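Local coordinates for protein glycosyltransferase Gtf1 (Streptococcus pneumoniae, PDB 4PQG) that belongs to the GT-B glycosyltransferases, with two Rossmann-like halves and an added extended beta-sheet domain, and holds uridine-5'-diphosphate in the model, at residues 264-269 and 300-305; 345-350 and 385-390. All blocks are in the same frame, centred on the assembly; numbering follows the deposited sequence.

Interaction 1: residues 264-269 and 300-305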
ATOM      1  N   ILE A 264      18.710  15.176 -15.986  1.00 24.31           N
ATOM      2  CA  ILE A 264      17.506  14.446 -15.627  1.00 22.57           C
ATOM      3  C   ILE A 264      17.195  14.625 -14.136  1.00 22.49           C
ATOM      4  O   ILE A 264      18.103  14.631 -13.303  1.00 21.59           O
ATOM      5  CB  ILE A 264      17.601  12.951 -15.989  1.00 22.77           C
ATOM      6  CG1 ILE A 264      16.250  12.268 -15.758  1.00 22.32           C
ATOM      7  CG2 ILE A 264      18.735  12.266 -15.232  1.00 23.22           C
ATOM      8  CD1 ILE A 264      16.011  11.038 -16.607  1.00 24.25           C
ATOM      9  N   LEU A 265      15.912  14.785 -13.820  1.00 20.77           N
ATOM     10  CA  LEU A 265      15.467  14.759 -12.442  1.00 20.96           C
ATOM     11  C   LEU A 265      14.675  13.474 -12.237  1.00 21.52           C
ATOM     12  O   LEU A 265      13.615  13.307 -12.827  1.00 20.60           O
ATOM     13  CB  LEU A 265      14.623  16.002 -12.096  1.00 19.89           C
ATOM     14  CG  LEU A 265      13.850  16.009 -10.754  1.00 19.20           C
ATOM     15  CD1 LEU A 265      14.795  16.055  -9.548  1.00 19.22           C
ATOM     16  CD2 LEU A 265      12.878  17.181 -10.695  1.00 19.26           C
ATOM     17  N   TRP A 266      15.222  12.568 -11.422  1.00 21.89           N
ATOM     18  CA  TRP A 266      14.559  11.329 -11.030  1.00 22.37           C
ATOM     19  C   TRP A 266      13.430  11.620 -10.076  1.00 22.24           C
ATOM     20  O   TRP A 266      13.446  12.655  -9.417  1.00 22.86           O
ATOM     21  CB  TRP A 266      15.554  10.419 -10.307  1.00 22.38           C
ATOM     22  CG  TRP A 266      16.783  10.018 -11.104  1.00 23.28           C
ATOM     23  CD1 TRP A 266      18.121  10.206 -10.754  1.00 23.82           C
ATOM     24  CD2 TRP A 266      16.824   9.329 -12.409  1.00 23.41           C
ATOM     25  NE1 TRP A 266      18.954   9.708 -11.725  1.00 24.49           N
ATOM     26  CE2 TRP A 266      18.241   9.160 -12.738  1.00 23.43           C
ATOM     27  CE3 TRP A 266      15.861   8.860 -13.305  1.00 23.50           C
ATOM     28  CZ2 TRP A 266      18.656   8.546 -13.913  1.00 24.44           C
ATOM     29  CZ3 TRP A 266      16.299   8.219 -14.483  1.00 24.01           C
ATOM     30  CH2 TRP A 266      17.660   8.076 -14.776  1.00 24.04           C
ATOM     31  N   ASN A 267      12.451  10.714  -9.999  1.00 23.08           N
ATOM     32  CA  ASN A 267      11.489  10.638  -8.892  1.00 23.02           C
ATOM     33  C   ASN A 267      12.292  10.491  -7.594  1.00 23.05           C
ATOM     34  O   ASN A 267      13.234   9.671  -7.535  1.00 21.25           O
ATOM     35  CB  ASN A 267      10.603   9.403  -9.111  1.00 24.16           C
ATOM     36  CG  ASN A 267       9.494   9.225  -8.065  1.00 26.03           C
ATOM     37  OD1 ASN A 267       9.669   9.469  -6.877  1.00 25.94           O
ATOM     38  ND2 ASN A 267       8.349   8.719  -8.523  1.00 26.41           N
ATOM     39  N   ASN A 268      11.933  11.265  -6.561  1.00 21.48           N
ATOM     40  CA  ASN A 268      12.663  11.201  -5.284  1.00 22.49           C
ATOM     41  C   ASN A 268      12.781   9.782  -4.709  1.00 21.73           C
ATOM     42  O   ASN A 268      13.777   9.453  -4.097  1.00 22.61           O
ATOM     43  CB  ASN A 268      12.038  12.118  -4.215  1.00 21.89           C
ATOM     44  CG  ASN A 268      12.101  13.595  -4.573  1.00 23.16           C
ATOM     45  OD1 ASN A 268      12.855  14.028  -5.449  1.00 23.30           O
ATOM     46  ND2 ASN A 268      11.308  14.380  -3.870  1.00 23.08           N
ATOM     47  N   TYR A 269      11.759   8.952  -4.892  1.00 21.64           N
ATOM     48  CA  TYR A 269      11.807   7.586  -4.364  1.00 23.83           C
ATOM     49  C   TYR A 269      12.809   6.673  -5.081  1.00 22.84           C
ATOM     50  O   TYR A 269      12.953   5.518  -4.695  1.00 21.15           O
ATOM     51  CB  TYR A 269      10.431   6.920  -4.385  1.00 27.66           C
ATOM     52  CG  TYR A 269       9.360   7.642  -3.590  1.00 33.96           C
ATOM     53  CD1 TYR A 269       9.640   8.212  -2.344  1.00 37.84           C
ATOM     54  CD2 TYR A 269       8.062   7.727  -4.079  1.00 37.09           C
ATOM     55  CE1 TYR A 269       8.650   8.869  -1.622  1.00 43.78           C
ATOM     56  CE2 TYR A 269       7.064   8.369  -3.366  1.00 42.44           C
ATOM     57  CZ  TYR A 269       7.362   8.938  -2.142  1.00 43.74           C
ATOM     58  OH  TYR A 269       6.364   9.584  -1.452  1.00 48.81           O
ATOM     59  N   LYS A 300      22.046   7.629 -21.217  1.00 30.25           N
ATOM     60  CA  LYS A 300      22.179   9.045 -21.566  1.00 30.33           C
ATOM     61  C   LYS A 300      22.719   9.910 -20.417  1.00 31.57           C
ATOM     62  O   LYS A 300      23.495  10.849 -20.639  1.00 30.88           O
ATOM     63  CB  LYS A 300      20.828   9.578 -22.051  1.00 29.78           C
ATOM     64  CG  LYS A 300      20.894  10.877 -22.832  1.00 32.47           C
ATOM     65  CD  LYS A 300      19.534  11.558 -22.848  1.00 32.24           C
ATOM     66  CE  LYS A 300      19.279  12.284 -24.153  1.00 33.96           C
ATOM     67  NZ  LYS A 300      20.304  13.331 -24.401  1.00 35.59           N
ATOM     68  N   TYR A 301      22.312   9.603 -19.188  1.00 32.16           N
ATOM     69  CA  TYR A 301      22.600  10.501 -18.060  1.00 31.41           C
ATOM     70  C   TYR A 301      23.587   9.990 -17.010  1.00 31.37           C
ATOM     71  O   TYR A 301      24.043  10.768 -16.162  1.00 31.18           O
ATOM     72  CB  TYR A 301      21.296  10.917 -17.368  1.00 30.05           C
ATOM     73  CG  TYR A 301      20.302  11.607 -18.272  1.00 28.95           C
ATOM     74  CD1 TYR A 301      20.439  12.960 -18.596  1.00 29.37           C
ATOM     75  CD2 TYR A 301      19.213  10.915 -18.783  1.00 28.43           C
ATOM     76  CE1 TYR A 301      19.520  13.595 -19.417  1.00 29.17           C
ATOM     77  CE2 TYR A 301      18.283  11.540 -19.595  1.00 29.70           C
ATOM     78  CZ  TYR A 301      18.443  12.878 -19.910  1.00 30.30           C
ATOM     79  OH  TYR A 301      17.531  13.490 -20.729  1.00 29.80           O
ATOM     80  N   THR A 302      23.903   8.698 -17.057  1.00 30.92           N
ATOM     81  CA  THR A 302      24.718   8.066 -16.023  1.00 29.35           C
ATOM     82  C   THR A 302      25.854   7.219 -16.618  1.00 31.55           C
ATOM     83  O   THR A 302      25.882   6.948 -17.816  1.00 29.77           O
ATOM     84  CB  THR A 302      23.878   7.165 -15.083  1.00 28.83           C
ATOM     85  OG1 THR A 302      23.779   5.847 -15.628  1.00 27.59           O
ATOM     86  CG2 THR A 302      22.467   7.733 -14.842  1.00 27.81           C
ATOM     87  N   GLN A 303      26.766   6.780 -15.753  1.00 32.57           N
ATOM     88  CA  GLN A 303      27.844   5.891 -16.149  1.00 33.72           C
ATOM     89  C   GLN A 303      27.508   4.426 -15.855  1.00 32.97           C
ATOM     90  O   GLN A 303      28.399   3.586 -15.862  1.00 33.93           O
ATOM     91  CB  GLN A 303      29.153   6.299 -15.449  1.00 37.00           C
ATOM     92  CG  GLN A 303      29.699   7.666 -15.853  1.00 39.82           C
ATOM     93  CD  GLN A 303      30.065   7.753 -17.330  1.00 42.88           C
ATOM     94  OE1 GLN A 303      30.817   6.923 -17.857  1.00 42.16           O
ATOM     95  NE2 GLN A 303      29.529   8.765 -18.009  1.00 42.59           N
ATOM     96  N   HIS A 304      26.236   4.122 -15.590  1.00 31.89           N
ATOM     97  CA  HIS A 304      25.804   2.747 -15.316  1.00 31.60           C
ATOM     98  C   HIS A 304      25.008   2.177 -16.457  1.00 32.02           C
ATOM     99  O   HIS A 304      24.302   2.902 -17.149  1.00 32.27           O
ATOM    100  CB  HIS A 304      24.916   2.659 -14.072  1.00 33.74           C
ATOM    101  CG  HIS A 304      25.444   3.392 -12.871  1.00 34.56           C
ATOM    102  ND1 HIS A 304      26.588   3.048 -12.257  1.00 35.28           N
ATOM    103  CD2 HIS A 304      24.920   4.469 -12.156  1.00 36.31           C
ATOM    104  CE1 HIS A 304      26.802   3.870 -11.212  1.00 35.43           C
ATOM    105  NE2 HIS A 304      25.777   4.736 -11.148  1.00 36.96           N
ATOM    106  N   GLN A 305      25.081   0.865 -16.637  1.00 31.52           N
ATOM    107  CA  GLN A 305      24.177   0.172 -17.560  1.00 33.16           C
ATOM    108  C   GLN A 305      23.617  -1.043 -16.866  1.00 30.68           C
ATOM    109  O   GLN A 305      24.057  -2.164 -17.117  1.00 30.79           O
ATOM    110  CB  GLN A 305      24.859  -0.227 -18.879  1.00 34.44           C
ATOM    111  CG  GLN A 305      24.792   0.810 -19.995  1.00 38.15           C
ATOM    112  CD  GLN A 305      23.584   1.754 -19.946  1.00 39.56           C
ATOM    113  OE1 GLN A 305      22.402   1.359 -20.031  1.00 42.77           O
ATOM    114  NE2 GLN A 305      23.890   3.026 -19.831  1.00 40.84           N
TER

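Interaction 2: residues 345-350 and 385-390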
ATOM      1  N   TRP A 345     -12.321  15.495 -11.844  1.00 22.13           N
ATOM      2  CA  TRP A 345     -12.600  15.558 -13.274  1.00 21.25           C
ATOM      3  C   TRP A 345     -13.602  14.526 -13.700  1.00 21.77           C
ATOM      4  O   TRP A 345     -14.496  14.832 -14.501  1.00 22.48           O
ATOM      5  CB  TRP A 345     -11.321  15.444 -14.101  1.00 21.11           C
ATOM      6  CG  TRP A 345     -10.312  16.544 -13.856  1.00 20.95           C
ATOM      7  CD1 TRP A 345     -10.515  17.760 -13.215  1.00 20.86           C
ATOM      8  CD2 TRP A 345      -8.904  16.577 -14.285  1.00 21.28           C
ATOM      9  NE1 TRP A 345      -9.365  18.503 -13.199  1.00 21.33           N
ATOM     10  CE2 TRP A 345      -8.363  17.859 -13.818  1.00 21.17           C
ATOM     11  CE3 TRP A 345      -8.065  15.694 -14.957  1.00 20.84           C
ATOM     12  CZ2 TRP A 345      -7.043  18.226 -14.036  1.00 20.79           C
ATOM     13  CZ3 TRP A 345      -6.729  16.066 -15.164  1.00 21.98           C
ATOM     14  CH2 TRP A 345      -6.234  17.311 -14.718  1.00 21.91           C
ATOM     15  N   LEU A 346     -13.492  13.299 -13.173  1.00 21.72           N
ATOM     16  CA  LEU A 346     -14.463  12.253 -13.496  1.00 21.80           C
ATOM     17  C   LEU A 346     -15.864  12.575 -12.987  1.00 22.85           C
ATOM     18  O   LEU A 346     -16.860  12.336 -13.695  1.00 23.02           O
ATOM     19  CB  LEU A 346     -14.037  10.883 -12.938  1.00 21.32           C
ATOM     20  CG  LEU A 346     -12.738  10.302 -13.498  1.00 21.18           C
ATOM     21  CD1 LEU A 346     -12.462   8.962 -12.827  1.00 21.16           C
ATOM     22  CD2 LEU A 346     -12.842  10.149 -15.013  1.00 20.21           C
ATOM     23  N   VAL A 347     -15.948  13.082 -11.759  1.00 21.54           N
ATOM     24  CA  VAL A 347     -17.242  13.422 -11.184  1.00 22.86           C
ATOM     25  C   VAL A 347     -17.951  14.471 -12.063  1.00 24.86           C
ATOM     26  O   VAL A 347     -19.113  14.272 -12.452  1.00 24.91           O
ATOM     27  CB  VAL A 347     -17.137  13.881  -9.701  1.00 23.42           C
ATOM     28  CG1 VAL A 347     -18.461  14.443  -9.203  1.00 21.93           C
ATOM     29  CG2 VAL A 347     -16.717  12.718  -8.809  1.00 22.46           C
ATOM     30  N   LYS A 348     -17.250  15.558 -12.395  1.00 24.24           N
ATOM     31  CA  LYS A 348     -17.790  16.600 -13.300  1.00 26.43           C
ATOM     32  C   LYS A 348     -18.183  16.090 -14.699  1.00 26.99           C
ATOM     33  O   LYS A 348     -19.184  16.534 -15.283  1.00 26.36           O
ATOM     34  CB  LYS A 348     -16.824  17.779 -13.403  1.00 26.94           C
ATOM     35  CG  LYS A 348     -16.545  18.420 -12.050  1.00 27.56           C
ATOM     36  CD  LYS A 348     -15.894  19.785 -12.180  1.00 28.31           C
ATOM     37  CE  LYS A 348     -15.826  20.475 -10.828  1.00 28.64           C
ATOM     38  NZ  LYS A 348     -15.414  21.895 -11.008  1.00 32.71           N
ATOM     39  N   ALA A 349     -17.401  15.148 -15.225  1.00 25.69           N
ATOM     40  CA  ALA A 349     -17.709  14.502 -16.493  1.00 25.09           C
ATOM     41  C   ALA A 349     -18.995  13.686 -16.396  1.00 25.81           C
ATOM     42  O   ALA A 349     -19.846  13.742 -17.305  1.00 25.47           O
ATOM     43  CB  ALA A 349     -16.551  13.623 -16.940  1.00 23.76           C
ATOM     44  N   VAL A 350     -19.142  12.948 -15.297  1.00 24.62           N
ATOM     45  CA  VAL A 350     -20.325  12.118 -15.072  1.00 25.10           C
ATOM     46  C   VAL A 350     -21.579  12.981 -14.889  1.00 26.01           C
ATOM     47  O   VAL A 350     -22.614  12.666 -15.466  1.00 25.95           O
ATOM     48  CB  VAL A 350     -20.127  11.093 -13.925  1.00 24.36           C
ATOM     49  CG1 VAL A 350     -21.416  10.340 -13.611  1.00 22.75           C
ATOM     50  CG2 VAL A 350     -19.043  10.100 -14.312  1.00 23.87           C
ATOM     51  N   ASP A 385     -27.675  11.008  -5.487  1.00 37.47           N
ATOM     52  CA  ASP A 385     -28.455   9.820  -5.808  1.00 38.39           C
ATOM     53  C   ASP A 385     -27.797   8.939  -6.858  1.00 35.75           C
ATOM     54  O   ASP A 385     -28.142   7.765  -6.969  1.00 36.92           O
ATOM     55  CB  ASP A 385     -29.891  10.190  -6.225  1.00 43.13           C
ATOM     56  CG  ASP A 385     -30.747  10.637  -5.043  1.00 47.41           C
ATOM     57  OD1 ASP A 385     -30.342  10.417  -3.875  1.00 49.58           O
ATOM     58  OD2 ASP A 385     -31.831  11.211  -5.282  1.00 51.67           O
ATOM     59  N   TYR A 386     -26.843   9.493  -7.604  1.00 32.61           N
ATOM     60  CA  TYR A 386     -26.183   8.738  -8.672  1.00 31.04           C
ATOM     61  C   TYR A 386     -24.642   8.728  -8.667  1.00 28.12           C
ATOM     62  O   TYR A 386     -24.026   7.995  -9.457  1.00 26.02           O
ATOM     63  CB  TYR A 386     -26.742   9.145 -10.042  1.00 30.58           C
ATOM     64  CG  TYR A 386     -26.346  10.512 -10.572  1.00 30.35           C
ATOM     65  CD1 TYR A 386     -25.309  10.645 -11.489  1.00 31.51           C
ATOM     66  CD2 TYR A 386     -27.048  11.666 -10.205  1.00 32.22           C
ATOM     67  CE1 TYR A 386     -24.946  11.885 -11.999  1.00 31.80           C
ATOM     68  CE2 TYR A 386     -26.699  12.916 -10.719  1.00 31.71           C
ATOM     69  CZ  TYR A 386     -25.647  13.015 -11.616  1.00 31.59           C
ATOM     70  OH  TYR A 386     -25.283  14.234 -12.142  1.00 32.53           O
ATOM     71  N   ILE A 387     -24.035   9.548  -7.807  1.00 28.19           N
ATOM     72  CA  ILE A 387     -22.580   9.519  -7.574  1.00 27.48           C
ATOM     73  C   ILE A 387     -22.311   9.339  -6.076  1.00 28.87           C
ATOM     74  O   ILE A 387     -22.762  10.158  -5.252  1.00 27.48           O
ATOM     75  CB  ILE A 387     -21.851  10.782  -8.108  1.00 26.10           C
ATOM     76  CG1 ILE A 387     -22.182  11.014  -9.586  1.00 26.32           C
ATOM     77  CG2 ILE A 387     -20.332  10.637  -7.957  1.00 25.76           C
ATOM     78  CD1 ILE A 387     -21.729  12.349 -10.149  1.00 26.02           C
ATOM     79  N   GLN A 388     -21.592   8.264  -5.732  1.00 27.98           N
ATOM     80  CA  GLN A 388     -21.340   7.901  -4.327  1.00 29.73           C
ATOM     81  C   GLN A 388     -19.913   7.400  -4.038  1.00 28.70           C
ATOM     82  O   GLN A 388     -19.293   6.732  -4.864  1.00 27.16           O
ATOM     83  CB  GLN A 388     -22.359   6.864  -3.841  1.00 31.64           C
ATOM     84  CG  GLN A 388     -23.746   7.447  -3.609  1.00 35.20           C
ATOM     85  CD  GLN A 388     -24.843   6.399  -3.569  1.00 37.40           C
ATOM     86  OE1 GLN A 388     -24.580   5.200  -3.431  1.00 35.47           O
ATOM     87  NE2 GLN A 388     -26.097   6.856  -3.702  1.00 38.87           N
ATOM     88  N   LEU A 389     -19.427   7.751  -2.848  1.00 28.86           N
ATOM     89  CA  LEU A 389     -18.149   7.295  -2.323  1.00 28.09           C
ATOM     90  C   LEU A 389     -18.406   6.048  -1.503  1.00 25.87           C
ATOM     91  O   LEU A 389     -19.186   6.061  -0.553  1.00 26.22           O
ATOM     92  CB  LEU A 389     -17.515   8.372  -1.435  1.00 29.10           C
ATOM     93  CG  LEU A 389     -16.690   9.526  -2.030  1.00 31.27           C
ATOM     94  CD1 LEU A 389     -17.404  10.227  -3.172  1.00 33.52           C
ATOM     95  CD2 LEU A 389     -16.334  10.530  -0.941  1.00 31.04           C
ATOM     96  N   LYS A 390     -17.740   4.973  -1.875  1.00 23.82           N
ATOM     97  CA  LYS A 390     -17.995   3.677  -1.261  1.00 24.10           C
ATOM     98  C   LYS A 390     -16.982   3.315  -0.184  1.00 23.99           C
ATOM     99  O   LYS A 390     -17.179   2.345   0.528  1.00 24.94           O
ATOM    100  CB  LYS A 390     -18.016   2.585  -2.329  1.00 23.87           C
ATOM    101  CG  LYS A 390     -19.001   2.844  -3.464  1.00 26.24           C
ATOM    102  CD  LYS A 390     -20.442   2.895  -2.969  1.00 26.74           C
ATOM    103  CE  LYS A 390     -21.019   1.492  -2.906  1.00 28.61           C
ATOM    104  NZ  LYS A 390     -22.273   1.468  -2.094  1.00 32.30           N
TER

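Interaction 1: residues 264-269 and 300-305
Ile264 covers one face of the Tyr301 ring, its side chain crossing the tyrosine's at about a right angle. The branch point does the central work: Ile264 CB stands 3.6 Å from the Tyr301 ring centroid and only 5° off its normal, a CH-pi contact. Around it, Ile264 CG2 comes 3.5 Å from Tyr301 CG at the root of the ring, and Ile264 CD1 3.8 Å from Tyr301 CE2. Having Ile264 CG1 anti to the backbone N (chi1 -173°) brings CD1 to the CD2–CE2 side of the ring. A beta-branched residue suits this place: its two branches cover the root and one side while CB covers the centre. Lys300 CG lies over the opposite face, so the ring is sandwiched, and Tyr301 OH is held by Asn260 O.

The second meeting is slighter. Thr302 CG2 approaches the rim of the Trp266 indole, close to its plane, 4.0 Å from Trp266 CZ2; one face of the same indole carries Ile264 CG2. While its methyl meets the indole, Thr302 OG1 accepts from His304 N at 3.0 Å in an ST turn and is also hydrogen-bonded to Phe298 O, one turn back.

A loop following strand 244-248 rests on the C-terminal end of helix 288-301, which leads to edge strand 308-310. Ile264 and Trp266 also touch Gln297 of that helix, and Trp266 meets Phe274 of helix 271-275 edge-to-face.

Interaction 2: residues 345-350 and 385-390
Ile387 sends its terminal methyl into the angle between Val347 and Val350, two valines one helical turn apart. Ile387 CD1 is 4.0 Å from Val347 CG1 and equally 4.0 Å from Val350 CG1, and it also rests near the helix backbone, 4.0 Å from Val347 O. The reach comes from an extended isoleucine chain: with chi2 at 170°, CD1 is carried straight out from the strand to the helix. Val350 and Ile387 lie side by side and point opposite ways, whereas Val347 meets the isoleucine at a slant. All three are buried and wholly apolar, and branched aliphatic side chains suit a buried place where helix meets strand, because they bring no polar side-chain atom into it.

Toward the start of the strand the fit is looser. Tyr386, partly exposed, offers the edge of its ring, with CE1 4.2 Å from Val350 CG1; its ring also stacks with that of His354. On the helix, Lys348 points away from the strand and pairs with Glu458, as fits a long charged residue on the outer side.

Helix 343-353 here spans the beta-alpha-beta link from strand 330-334 to strand 361-365 and extends over edge strand 387-391. Val347 and Val350 touch strand 361-365 too, helix 371-380 packs on Val347 and Ile387, and Tyr465 of helix 458-474 covers Leu346 and Ala349.

The two contacts belong to different halves of a GT-B fold, in which ligands lie in the cleft between two Rossmann-like parts. Interaction 1 sits beside the seven-stranded parallel sheet, interaction 2 on the six-stranded one. Their centres are 39 Å apart and their nearest atoms about 18 Å, so they do not touch; along the chain, 264-305 closes before 345-390 opens. The centres lie about 25 and 24 Å, respectively, from the centre of the chain. Neither contact includes a residue neighbouring the 2-acetamido-2-deoxy-beta-d-glucopyranose, such as His250 or Glu340. Interaction 1 is partly buried and centred on an aromatic ring, interaction 2 buried and mainly aliphatic.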